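Local coordinates for probable fatty acyl-CoA transferase Rv3272 (Mycobacterium tuberculosis, PDB 5YX6), which binds fatty acyl-CoAs of varying chain length, palmitoyl-CoA most tightly, and probably acts as a family III CoA transferase in fatty acid metabolism, at residues Tyr260-Leu274 with Leu321-His333. Numbering follows the deposited sequence.
Sequences YIVISAYVPKHWQKL and LLQANGLMACLAH
L327 overlaps helix 268-274 with both methyls: CD2 wedges between H270 CB and K273 CD, 3.8 Å from each, while CD1 lies 3.9 Å from L274 CA. Its CG, anti to its own carbonyl carbon (chi1 -63°), directs the branch toward the helix. K273, extended beyond CG, crosses L327 at a slant, and its NZ donates to N325 O at 2.9 Å. Helix 321-324 ends in a Schellman motif, with G326 at positive phi as C-prime and L327 N returning to L322 O. L322 CD2 packs beneath the strands, 3.8 Å from I263 CD1, their side chains crossing at about a right angle; I261 and A329 share this face. M328 lies on the other face, where the bend at chi3 (-51°) lays CE over S264, 3.6 Å from its CB; the S264 hydroxyl is hydrogen-bonded to S251. The strands run antiparallel, their axes at 160°, and V262 N donates to C330 O at 2.9 Å. S264 N still donates directly to M328 O, whereas a water replaces the return bond, accepting from M328 N and donating to S264 O. Helices 268-277 and 315-324 cover the I261/I263/A329 face; I145 and E152 of the second subunit pack on S264 and C330. Strand 328-331 is the outer strand, within this chain, of a three-stranded antiparallel sheet separate from the Rossmann-fold domain's parallel sheet, consistent with the small domain of family III CoA transferases.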
loop_
_atom_site.group_PDB
_atom_site.type_symbol
_atom_site.label_atom_id
_atom_site.label_comp_id
_atom_site.label_asym_id
_atom_site.label_seq_id
_atom_site.Cartn_x
_atom_site.Cartn_y
_atom_site.Cartn_z
ATOM N N TYR A 260 19.074 -8.959 17.071
ATOM C CA TYR A 260 17.701 -8.997 17.540
ATOM C C TYR A 260 16.893 -10.074 16.827
ATOM O O TYR A 260 17.166 -10.399 15.670
ATOM C CB TYR A 260 17.035 -7.649 17.326
ATOM C CG TYR A 260 17.282 -6.657 18.422
ATOM C CD1 TYR A 260 18.445 -5.894 18.450
ATOM C CD2 TYR A 260 16.338 -6.462 19.420
ATOM C CE1 TYR A 260 18.667 -4.970 19.460
ATOM C CE2 TYR A 260 16.543 -5.543 20.426
ATOM C CZ TYR A 260 17.709 -4.798 20.444
ATOM O OH TYR A 260 17.905 -3.881 21.453
ATOM N N ILE A 261 15.892 -10.614 17.513
ATOM C CA ILE A 261 14.960 -11.530 16.869
ATOM C C ILE A 261 13.542 -10.982 16.995
ATOM O O ILE A 261 13.144 -10.481 18.043
ATOM C CB ILE A 261 15.029 -12.973 17.467
ATOM C CG1 ILE A 261 14.151 -13.934 16.653
ATOM C CG2 ILE A 261 14.609 -12.996 18.936
ATOM C CD1 ILE A 261 14.117 -15.348 17.201
ATOM N N VAL A 262 12.791 -11.075 15.909
ATOM C CA VAL A 262 11.383 -10.717 15.908
ATOM C C VAL A 262 10.523 -11.962 16.134
ATOM O O VAL A 262 10.632 -12.919 15.382
ATOM C CB VAL A 262 10.994 -10.048 14.577
ATOM C CG1 VAL A 262 9.513 -9.742 14.548
ATOM C CG2 VAL A 262 11.832 -8.786 14.354
ATOM N N ILE A 263 9.683 -11.943 17.167
ATOM C CA ILE A 263 8.840 -13.082 17.517
ATOM C C ILE A 263 7.382 -12.683 17.684
ATOM O O ILE A 263 7.077 -11.688 18.332
ATOM C CB ILE A 263 9.294 -13.756 18.841
ATOM C CG1 ILE A 263 10.722 -14.293 18.741
ATOM C CG2 ILE A 263 8.351 -14.873 19.215
ATOM C CD1 ILE A 263 11.304 -14.721 20.091
ATOM N N SER A 264 6.478 -13.465 17.111
ATOM C CA SER A 264 5.061 -13.302 17.413
ATOM C C SER A 264 4.461 -14.638 17.850
ATOM O O SER A 264 4.282 -15.547 17.041
ATOM C CB SER A 264 4.298 -12.744 16.213
ATOM O OG SER A 264 2.982 -12.393 16.604
ATOM N N ALA A 265 4.161 -14.744 19.136
ATOM C CA ALA A 265 3.655 -15.976 19.712
ATOM C C ALA A 265 2.729 -15.655 20.875
ATOM O O ALA A 265 3.063 -15.890 22.034
ATOM C CB ALA A 265 4.801 -16.868 20.159
ATOM N N TYR A 266 1.573 -15.090 20.557
ATOM C CA TYR A 266 0.646 -14.613 21.567
ATOM C C TYR A 266 -0.587 -15.513 21.692
ATOM O O TYR A 266 -1.280 -15.472 22.706
ATOM C CB TYR A 266 0.231 -13.174 21.253
ATOM C CG TYR A 266 -0.428 -13.018 19.904
ATOM C CD1 TYR A 266 0.336 -12.832 18.761
ATOM C CD2 TYR A 266 -1.809 -13.064 19.769
ATOM C CE1 TYR A 266 -0.250 -12.698 17.521
ATOM C CE2 TYR A 266 -2.410 -12.924 18.529
ATOM C CZ TYR A 266 -1.624 -12.740 17.408
ATOM O OH TYR A 266 -2.205 -12.604 16.164
ATOM N N VAL A 267 -0.867 -16.321 20.669
ATOM C CA VAL A 267 -1.928 -17.322 20.775
ATOM C C VAL A 267 -1.485 -18.414 21.738
ATOM O O VAL A 267 -0.367 -18.918 21.626
ATOM C CB VAL A 267 -2.288 -17.947 19.414
ATOM N N PRO A 268 -2.363 -18.784 22.683
ATOM C CA PRO A 268 -2.090 -19.727 23.776
ATOM C C PRO A 268 -1.210 -20.925 23.393
ATOM O O PRO A 268 -0.232 -21.189 24.097
ATOM C CB PRO A 268 -3.491 -20.179 24.177
ATOM C CG PRO A 268 -4.311 -18.950 23.991
ATOM C CD PRO A 268 -3.730 -18.237 22.776
ATOM N N LYS A 269 -1.538 -21.623 22.309
ATOM C CA LYS A 269 -0.717 -22.742 21.841
ATOM C C LYS A 269 0.703 -22.293 21.495
ATOM O O LYS A 269 1.666 -23.009 21.746
ATOM C CB LYS A 269 -1.355 -23.418 20.621
ATOM N N HIS A 270 0.830 -21.107 20.908
ATOM C CA HIS A 270 2.145 -20.595 20.523
ATOM C C HIS A 270 2.948 -20.102 21.724
ATOM O O HIS A 270 4.142 -20.383 21.852
ATOM C CB HIS A 270 1.981 -19.465 19.520
ATOM C CG HIS A 270 1.417 -19.906 18.211
ATOM N ND1 HIS A 270 1.016 -19.018 17.238
ATOM C CD2 HIS A 270 1.205 -21.144 17.706
ATOM C CE1 HIS A 270 0.570 -19.689 16.192
ATOM N NE2 HIS A 270 0.671 -20.981 16.450
ATOM N N TRP A 271 2.273 -19.372 22.603
ATOM C CA TRP A 271 2.874 -18.882 23.830
ATOM C C TRP A 271 3.447 -20.022 24.691
ATOM O O TRP A 271 4.598 -19.955 25.135
ATOM C CB TRP A 271 1.833 -18.088 24.625
ATOM C CG TRP A 271 2.194 -17.892 26.057
ATOM C CD1 TRP A 271 1.572 -18.443 27.140
ATOM C CD2 TRP A 271 3.242 -17.064 26.574
ATOM N NE1 TRP A 271 2.180 -18.028 28.298
ATOM C CE2 TRP A 271 3.205 -17.173 27.981
ATOM C CE3 TRP A 271 4.216 -16.250 25.985
ATOM C CZ2 TRP A 271 4.102 -16.498 28.808
ATOM C CZ3 TRP A 271 5.105 -15.577 26.808
ATOM C CH2 TRP A 271 5.044 -15.710 28.205
ATOM N N GLN A 272 2.657 -21.076 24.897
ATOM C CA GLN A 272 3.107 -22.205 25.707
ATOM C C GLN A 272 4.311 -22.835 25.037
ATOM O O GLN A 272 5.363 -23.015 25.648
ATOM C CB GLN A 272 1.978 -23.224 25.904
ATOM C CG GLN A 272 0.843 -22.700 26.786
ATOM C CD GLN A 272 -0.466 -23.474 26.641
ATOM O OE1 GLN A 272 -0.510 -24.566 26.062
ATOM N NE2 GLN A 272 -1.548 -22.889 27.152
ATOM N N LYS A 273 4.160 -23.093 23.748
ATOM C CA LYS A 273 5.233 -23.634 22.932
ATOM C C LYS A 273 6.523 -22.812 23.126
ATOM O O LYS A 273 7.601 -23.373 23.380
ATOM C CB LYS A 273 4.785 -23.613 21.474
ATOM C CG LYS A 273 4.924 -24.887 20.681
ATOM C CD LYS A 273 4.364 -24.619 19.284
ATOM C CE LYS A 273 4.307 -25.850 18.418
ATOM N NZ LYS A 273 3.647 -25.531 17.123
ATOM N N LEU A 274 6.394 -21.486 23.036
ATOM C CA LEU A 274 7.526 -20.578 23.190
ATOM C C LEU A 274 8.227 -20.742 24.544
ATOM O O LEU A 274 9.441 -20.929 24.602
ATOM C CB LEU A 274 7.069 -19.132 23.005
ATOM C CG LEU A 274 8.156 -18.078 23.217
ATOM C CD1 LEU A 274 9.200 -18.208 22.125
ATOM C CD2 LEU A 274 7.577 -16.675 23.228
ATOM N N LEU A 321 15.330 -22.493 15.426
ATOM C CA LEU A 321 14.629 -23.349 16.380
ATOM C C LEU A 321 13.128 -23.066 16.413
ATOM O O LEU A 321 12.308 -23.979 16.420
ATOM C CB LEU A 321 15.210 -23.176 17.787
ATOM C CG LEU A 321 14.498 -23.971 18.888
ATOM C CD1 LEU A 321 14.677 -25.476 18.679
ATOM C CD2 LEU A 321 14.966 -23.560 20.272
ATOM N N LEU A 322 12.773 -21.792 16.449
ATOM C CA LEU A 322 11.380 -21.413 16.584
ATOM C C LEU A 322 10.580 -21.723 15.316
ATOM O O LEU A 322 9.404 -22.087 15.396
ATOM C CB LEU A 322 11.271 -19.943 16.947
ATOM C CG LEU A 322 11.168 -19.564 18.423
ATOM C CD1 LEU A 322 11.982 -20.473 19.318
ATOM C CD2 LEU A 322 11.632 -18.151 18.584
ATOM N N GLN A 323 11.211 -21.590 14.152
ATOM C CA GLN A 323 10.519 -21.879 12.901
ATOM C C GLN A 323 10.333 -23.387 12.724
ATOM O O GLN A 323 9.302 -23.836 12.227
ATOM C CB GLN A 323 11.277 -21.287 11.702
ATOM C CG GLN A 323 11.126 -19.773 11.563
ATOM C CD GLN A 323 11.781 -19.204 10.299
ATOM O OE1 GLN A 323 12.420 -19.923 9.526
ATOM N NE2 GLN A 323 11.628 -17.906 10.096
ATOM N N ALA A 324 11.313 -24.172 13.158
ATOM C CA ALA A 324 11.205 -25.621 13.032
ATOM C C ALA A 324 10.038 -26.146 13.866
ATOM O O ALA A 324 9.529 -27.225 13.609
ATOM C CB ALA A 324 12.508 -26.300 13.436
ATOM N N ASN A 325 9.612 -25.365 14.850
ATOM C CA ASN A 325 8.494 -25.738 15.701
ATOM C C ASN A 325 7.246 -24.925 15.417
ATOM O O ASN A 325 6.339 -24.859 16.243
ATOM C CB ASN A 325 8.884 -25.585 17.171
ATOM C CG ASN A 325 9.791 -26.703 17.649
ATOM O OD1 ASN A 325 11.004 -26.698 17.416
ATOM N ND2 ASN A 325 9.197 -27.676 18.326
ATOM N N GLY A 326 7.202 -24.298 14.246
ATOM C CA GLY A 326 5.992 -23.640 13.794
ATOM C C GLY A 326 5.644 -22.363 14.523
ATOM O O GLY A 326 4.471 -22.069 14.731
ATOM N N LEU A 327 6.656 -21.610 14.936
ATOM C CA LEU A 327 6.403 -20.306 15.532
ATOM C C LEU A 327 6.818 -19.197 14.568
ATOM O O LEU A 327 7.731 -19.366 13.762
ATOM C CB LEU A 327 7.133 -20.155 16.862
ATOM C CG LEU A 327 6.708 -21.116 17.971
ATOM C CD1 LEU A 327 7.468 -20.780 19.247
ATOM C CD2 LEU A 327 5.207 -21.065 18.207
ATOM N N MET A 328 6.135 -18.065 14.646
ATOM C CA MET A 328 6.470 -16.934 13.790
ATOM C C MET A 328 7.655 -16.142 14.355
ATOM O O MET A 328 7.550 -15.479 15.390
ATOM C CB MET A 328 5.249 -16.028 13.597
ATOM C CG MET A 328 4.095 -16.714 12.865
ATOM S SD MET A 328 2.610 -15.702 12.656
ATOM C CE MET A 328 2.323 -15.111 14.323
ATOM N N ALA A 329 8.784 -16.224 13.660
ATOM C CA ALA A 329 9.996 -15.548 14.085
ATOM C C ALA A 329 10.905 -15.306 12.891
ATOM O O ALA A 329 10.926 -16.110 11.955
ATOM C CB ALA A 329 10.722 -16.360 15.156
ATOM N N CYS A 330 11.655 -14.205 12.926
ATOM C CA CYS A 330 12.610 -13.897 11.862
ATOM C C CYS A 330 13.660 -12.908 12.334
ATOM O O CYS A 330 13.500 -12.281 13.380
ATOM C CB CYS A 330 11.893 -13.313 10.648
ATOM S SG CYS A 330 11.165 -11.690 10.996
ATOM N N LEU A 331 14.738 -12.777 11.565
ATOM C CA LEU A 331 15.677 -11.667 11.756
ATOM C C LEU A 331 15.090 -10.401 11.153
ATOM O O LEU A 331 14.335 -10.458 10.170
ATOM C CB LEU A 331 17.034 -11.953 11.106
ATOM C CG LEU A 331 17.782 -13.211 11.542
ATOM C CD1 LEU A 331 19.078 -13.342 10.756
ATOM C CD2 LEU A 331 18.034 -13.198 13.043
ATOM N N ALA A 332 15.465 -9.255 11.705
ATOM C CA ALA A 332 15.123 -7.983 11.086
ATOM C C ALA A 332 16.172 -7.641 10.040
ATOM O O ALA A 332 17.111 -6.905 10.321
ATOM C CB ALA A 332 15.026 -6.891 12.129
ATOM N N HIS A 333 16.018 -8.204 8.846
ATOM C CA HIS A 333 16.990 -8.029 7.770
ATOM C C HIS A 333 17.093 -6.581 7.338
ATOM O O HIS A 333 16.098 -5.852 7.348
ATOM C CB HIS A 333 16.626 -8.856 6.535
ATOM C CG HIS A 333 16.564 -10.332 6.767
ATOM N ND1 HIS A 333 17.690 -11.105 6.957
ATOM C CD2 HIS A 333 15.513 -11.185 6.786
ATOM C CE1 HIS A 333 17.331 -12.367 7.108
ATOM N NE2 HIS A 333 16.015 -12.443 7.007
HETATM O O HOH W 1 4.070 -18.190 16.507
#